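Local coordinates for protein prolyl oligopeptidase (Novosphingobium capsulatum, PDB 1YR2) that probably hydrolyses oligopeptides on the carboxyl side of proline, and less readily alanine, as a serine endopeptidase of the prolyl oligopeptidase (S9A) family, at residues G370-N374 and L412-D418; A400-P404 and T441-T445. One frame throughout, in Å; residues are numbered along the deposited sequence.

Contact 1 (G370-N374 and L412-D418)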
loop_
_atom_site.group_PDB
_atom_site.type_symbol
_atom_site.label_atom_id
_atom_site.label_comp_id
_atom_site.label_asym_id
_atom_site.label_seq_id
_atom_site.Cartn_x
_atom_site.Cartn_y
_atom_site.Cartn_z
ATOM N N GLY A 370 -11.426 -4.631 -15.027
ATOM C CA GLY A 370 -10.974 -5.629 -15.966
ATOM C C GLY A 370 -12.159 -6.307 -16.600
ATOM O O GLY A 370 -13.276 -6.277 -16.073
ATOM N N ILE A 371 -11.934 -6.961 -17.736
ATOM C CA ILE A 371 -12.964 -7.709 -18.384
ATOM C C ILE A 371 -12.620 -9.205 -18.351
ATOM O O ILE A 371 -11.479 -9.587 -18.630
ATOM C CB ILE A 371 -13.187 -7.214 -19.814
ATOM C CG1 ILE A 371 -13.897 -5.855 -19.781
ATOM C CG2 ILE A 371 -14.099 -8.168 -20.558
ATOM C CD1 ILE A 371 -14.060 -5.128 -21.170
ATOM N N ALA A 372 -13.605 -10.020 -17.979
ATOM C CA ALA A 372 -13.443 -11.482 -17.990
ATOM C C ALA A 372 -14.774 -12.156 -18.226
ATOM O O ALA A 372 -15.805 -11.709 -17.737
ATOM C CB ALA A 372 -12.808 -11.964 -16.662
ATOM N N GLY A 373 -14.759 -13.248 -18.996
ATOM C CA GLY A 373 -15.982 -13.962 -19.287
ATOM C C GLY A 373 -16.770 -13.013 -20.184
ATOM O O GLY A 373 -16.235 -12.555 -21.203
ATOM N N ASN A 374 -17.969 -12.630 -19.781
ATOM C CA ASN A 374 -18.748 -11.662 -20.577
ATOM C C ASN A 374 -19.065 -10.424 -19.772
ATOM O O ASN A 374 -20.034 -9.764 -20.062
ATOM C CB ASN A 374 -20.069 -12.257 -21.087
ATOM C CG ASN A 374 -19.847 -13.388 -22.059
ATOM O OD1 ASN A 374 -18.903 -13.343 -22.892
ATOM N ND2 ASN A 374 -20.649 -14.439 -21.934
ATOM N N LEU A 412 -7.052 -8.061 -11.470
ATOM C CA LEU A 412 -7.873 -9.098 -12.053
ATOM C C LEU A 412 -7.097 -9.649 -13.245
ATOM O O LEU A 412 -6.405 -8.892 -13.933
ATOM C CB LEU A 412 -9.150 -8.498 -12.557
ATOM C CG LEU A 412 -10.195 -9.486 -13.082
ATOM C CD1 LEU A 412 -11.142 -9.805 -11.966
ATOM C CD2 LEU A 412 -10.940 -8.941 -14.273
ATOM N N SER A 413 -7.171 -10.953 -13.462
ATOM C CA SER A 413 -6.688 -11.529 -14.687
ATOM C C SER A 413 -7.793 -12.415 -15.246
ATOM O O SER A 413 -8.653 -12.954 -14.517
ATOM C CB SER A 413 -5.365 -12.264 -14.487
ATOM O OG SER A 413 -5.456 -13.467 -13.727
ATOM N N GLY A 414 -7.801 -12.478 -16.562
ATOM C CA GLY A 414 -8.815 -13.214 -17.293
ATOM C C GLY A 414 -8.979 -12.535 -18.642
ATOM O O GLY A 414 -8.358 -11.519 -18.929
ATOM N N ARG A 415 -9.756 -13.163 -19.486
ATOM C CA ARG A 415 -9.935 -12.725 -20.859
ATOM C C ARG A 415 -11.441 -12.819 -21.190
ATOM O O ARG A 415 -12.158 -13.689 -20.673
ATOM C CB ARG A 415 -9.186 -13.692 -21.782
ATOM C CG ARG A 415 -7.694 -13.608 -21.755
ATOM C CD ARG A 415 -7.047 -14.636 -22.689
ATOM N NE ARG A 415 -7.417 -16.023 -22.340
ATOM C CZ ARG A 415 -7.277 -17.073 -23.168
ATOM N NH1 ARG A 415 -6.776 -16.900 -24.392
ATOM N NH2 ARG A 415 -7.624 -18.305 -22.786
ATOM N N PRO A 416 -11.896 -11.985 -22.101
ATOM C CA PRO A 416 -13.241 -12.129 -22.625
ATOM C C PRO A 416 -13.396 -13.514 -23.247
ATOM O O PRO A 416 -12.496 -14.005 -23.893
ATOM C CB PRO A 416 -13.311 -11.056 -23.717
ATOM C CG PRO A 416 -12.306 -10.116 -23.419
ATOM C CD PRO A 416 -11.180 -10.848 -22.719
ATOM N N GLY A 417 -14.509 -14.161 -23.016
ATOM C CA GLY A 417 -14.731 -15.486 -23.571
ATOM C C GLY A 417 -14.102 -16.628 -22.776
ATOM O O GLY A 417 -14.340 -17.752 -23.111
ATOM N N ASP A 418 -13.266 -16.333 -21.775
ATOM C CA ASP A 418 -12.634 -17.341 -20.928
ATOM C C ASP A 418 -13.444 -17.466 -19.619
ATOM O O ASP A 418 -13.715 -16.449 -18.960
ATOM C CB ASP A 418 -11.191 -16.884 -20.646
ATOM C CG ASP A 418 -10.332 -17.943 -19.998
ATOM O OD1 ASP A 418 -10.862 -18.851 -19.313
ATOM O OD2 ASP A 418 -9.072 -17.914 -20.119
#
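Gly373 and Pro416 form a single backbone bridge, their CA atoms 4.7 Å apart, held by two hydrogen bonds. Gly373 N donates a hydrogen bond to Arg415 O at 3.1 Å. Gly417 N reaches Gly373 O at 3.0 Å with a nearly straight N-H...O angle of 165°. Neither donor lies in the plane of the carbonyl it meets. Arg415 O is gripped twice, because Asp418 N closes the type II turn Arg415-Asp418 onto it from the face opposite to that used by Gly373 N. Gly373 O also receives a CA-H...O contact from Pro416 CA at 3.3 Å.

Side chains fill in beside this bridge. Leu412 sends CD2 over the backbone of Gly370, 3.7 Å from its CA, a placement reached with CG anti to the backbone N (chi1 -174°); a CB on Gly370 would collide with that methyl. The same CD2 approaches Ala372 CB more loosely. Ile371 CG2 meets Pro416 CG at 3.9 Å, the two side chains crossing at about a right angle. On the turn itself, Arg415 and Asp418 form a salt bridge, Arg415 NH2 donating to Asp418 OD2 at 3.1 Å; OD2 lies at the guanidinium edge, in its plane, but is met from above the carboxylate plane. Asp418 OD1 is taken by His420 N.

Strands 365-372 and 408-413 are outermost strands of successive four-stranded antiparallel sheets, and the bridge links the turns that follow them, an arrangement characteristic of neighbouring blades in the seven-bladed beta-propeller of prolyl oligopeptidases.

Contact 2 (A400-P404 and T441-T445)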
loop_
_atom_site.group_PDB
_atom_site.type_symbol
_atom_site.label_atom_id
_atom_site.label_comp_id
_atom_site.label_asym_id
_atom_site.label_seq_id
_atom_site.Cartn_x
_atom_site.Cartn_y
_atom_site.Cartn_z
ATOM N N ALA A 400 -22.466 -7.796 -6.780
ATOM C CA ALA A 400 -21.105 -7.675 -6.248
ATOM C C ALA A 400 -20.424 -9.040 -6.276
ATOM O O ALA A 400 -21.082 -10.089 -6.115
ATOM C CB ALA A 400 -21.144 -7.163 -4.819
ATOM N N VAL A 401 -19.101 -9.024 -6.447
ATOM C CA VAL A 401 -18.293 -10.218 -6.286
ATOM C C VAL A 401 -18.237 -10.589 -4.806
ATOM O O VAL A 401 -17.944 -9.749 -3.969
ATOM C CB VAL A 401 -16.834 -10.018 -6.811
ATOM C CG1 VAL A 401 -15.965 -11.240 -6.500
ATOM C CG2 VAL A 401 -16.819 -9.782 -8.309
ATOM N N SER A 402 -18.514 -11.856 -4.491
ATOM C CA SER A 402 -18.336 -12.391 -3.149
ATOM C C SER A 402 -16.828 -12.519 -2.844
ATOM O O SER A 402 -16.106 -13.142 -3.605
ATOM C CB SER A 402 -19.055 -13.758 -3.020
ATOM O OG SER A 402 -18.435 -14.714 -3.922
ATOM N N LEU A 403 -16.362 -11.895 -1.766
ATOM C CA LEU A 403 -14.981 -11.977 -1.309
ATOM C C LEU A 403 -14.906 -12.754 0.016
ATOM O O LEU A 403 -15.925 -12.838 0.703
ATOM C CB LEU A 403 -14.446 -10.551 -1.111
ATOM C CG LEU A 403 -14.374 -9.608 -2.314
ATOM C CD1 LEU A 403 -13.943 -8.246 -1.854
ATOM C CD2 LEU A 403 -13.446 -10.160 -3.343
ATOM N N PRO A 404 -13.747 -13.298 0.400
ATOM C CA PRO A 404 -13.637 -14.106 1.625
ATOM C C PRO A 404 -13.977 -13.328 2.900
ATOM O O PRO A 404 -14.412 -13.934 3.875
ATOM C CB PRO A 404 -12.149 -14.538 1.659
ATOM C CG PRO A 404 -11.592 -14.263 0.406
ATOM C CD PRO A 404 -12.457 -13.239 -0.291
ATOM N N THR A 441 -20.823 -16.252 -12.289
ATOM C CA THR A 441 -21.547 -16.169 -11.016
ATOM C C THR A 441 -21.018 -15.072 -10.068
ATOM O O THR A 441 -21.628 -14.808 -9.037
ATOM C CB THR A 441 -21.447 -17.477 -10.293
ATOM O OG1 THR A 441 -20.067 -17.750 -10.025
ATOM C CG2 THR A 441 -21.882 -18.651 -11.194
ATOM N N ALA A 442 -19.859 -14.495 -10.400
ATOM C CA ALA A 442 -19.219 -13.449 -9.619
ATOM C C ALA A 442 -18.856 -13.991 -8.229
ATOM O O ALA A 442 -18.964 -13.293 -7.235
ATOM C CB ALA A 442 -20.130 -12.209 -9.543
ATOM N N LYS A 443 -18.381 -15.235 -8.189
ATOM C CA LYS A 443 -17.968 -15.870 -6.946
ATOM C C LYS A 443 -16.488 -16.233 -6.957
ATOM O O LYS A 443 -15.951 -16.751 -7.937
ATOM C CB LYS A 443 -18.773 -17.141 -6.727
ATOM C CG LYS A 443 -20.272 -16.958 -6.399
ATOM C CD LYS A 443 -20.922 -18.343 -6.182
ATOM C CE LYS A 443 -22.226 -18.285 -5.356
ATOM N NZ LYS A 443 -23.135 -17.197 -5.856
ATOM N N THR A 444 -15.831 -15.950 -5.851
ATOM C CA THR A 444 -14.451 -16.329 -5.664
ATOM C C THR A 444 -14.375 -17.595 -4.854
ATOM O O THR A 444 -15.227 -17.876 -4.022
ATOM C CB THR A 444 -13.646 -15.223 -5.004
ATOM O OG1 THR A 444 -14.214 -14.854 -3.734
ATOM C CG2 THR A 444 -13.672 -13.954 -5.872
ATOM N N THR A 445 -13.317 -18.341 -5.120
ATOM C CA THR A 445 -12.971 -19.561 -4.428
ATOM C C THR A 445 -11.462 -19.602 -4.363
ATOM O O THR A 445 -10.766 -18.884 -5.094
ATOM C CB THR A 445 -13.446 -20.835 -5.198
ATOM O OG1 THR A 445 -13.066 -20.742 -6.568
ATOM C CG2 THR A 445 -14.896 -20.953 -5.267
HETATM O O HOH W 1 -21.993 -13.194 -6.025
#
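The Thr444 hydroxyl reaches across to a backbone carbonyl: Thr444 OG1 donates to Ser402 O at a short 2.6 Å, tilted 24° from the carbonyl plane. Its chi1 of 58° sets OG1 between the backbone N and carbonyl carbon, while CG2 packs against Val401 CG1 at 3.6 Å, the side chains crossing at about a right angle. With an alanine here, Ser402 O would probably lose its hydroxyl donor and Val401 CG1 its methyl neighbour, leaving a gap between the segments.

Ser402 N donates a second bond, to Ala442 O at 3.1 Å, arriving nearly along the C=O axis (165°). Val401 CA-H also points at Ala442 O, 3.3 Å away, and a water lies within hydrogen-bonding distance of both Ala400 O and Ala442 O. Ser402 OG sits 3.3 Å from Lys443 CA and accepts a weak bond from Thr444 N.

Ala442 and Lys443 form a G1 beta bulge opposite Asp438, just where strand 443-446 begins. Segment 400-404 leaves strand 397-400 and runs alongside that bulge; Val401 and Thr444 both touch Leu423 of strand 421-427, and respectively Leu437 and Leu435 of strand 433-438.

How the contacts relate
Both contacts join the same pair of successive propeller sheets, but through different strands. Contact 1 pairs regions following their first strands, 365-372 and 408-413; contact 2 sets the loop after 397-400 against the start of 443-446, their last. The centres lie about 14 Å apart and the nearest atoms about 7 Å, so the two do not touch. Contact 1 is a surface contact in which backbone bonds and glycine-rich turns dominate, with a salt bridge within one turn. Contact 2 is partly buried and relies more on hydroxyl side chains, with a water near two of its backbone carbonyls. Their segments alternate along the chain, and the two contacts join the sheets at separate places.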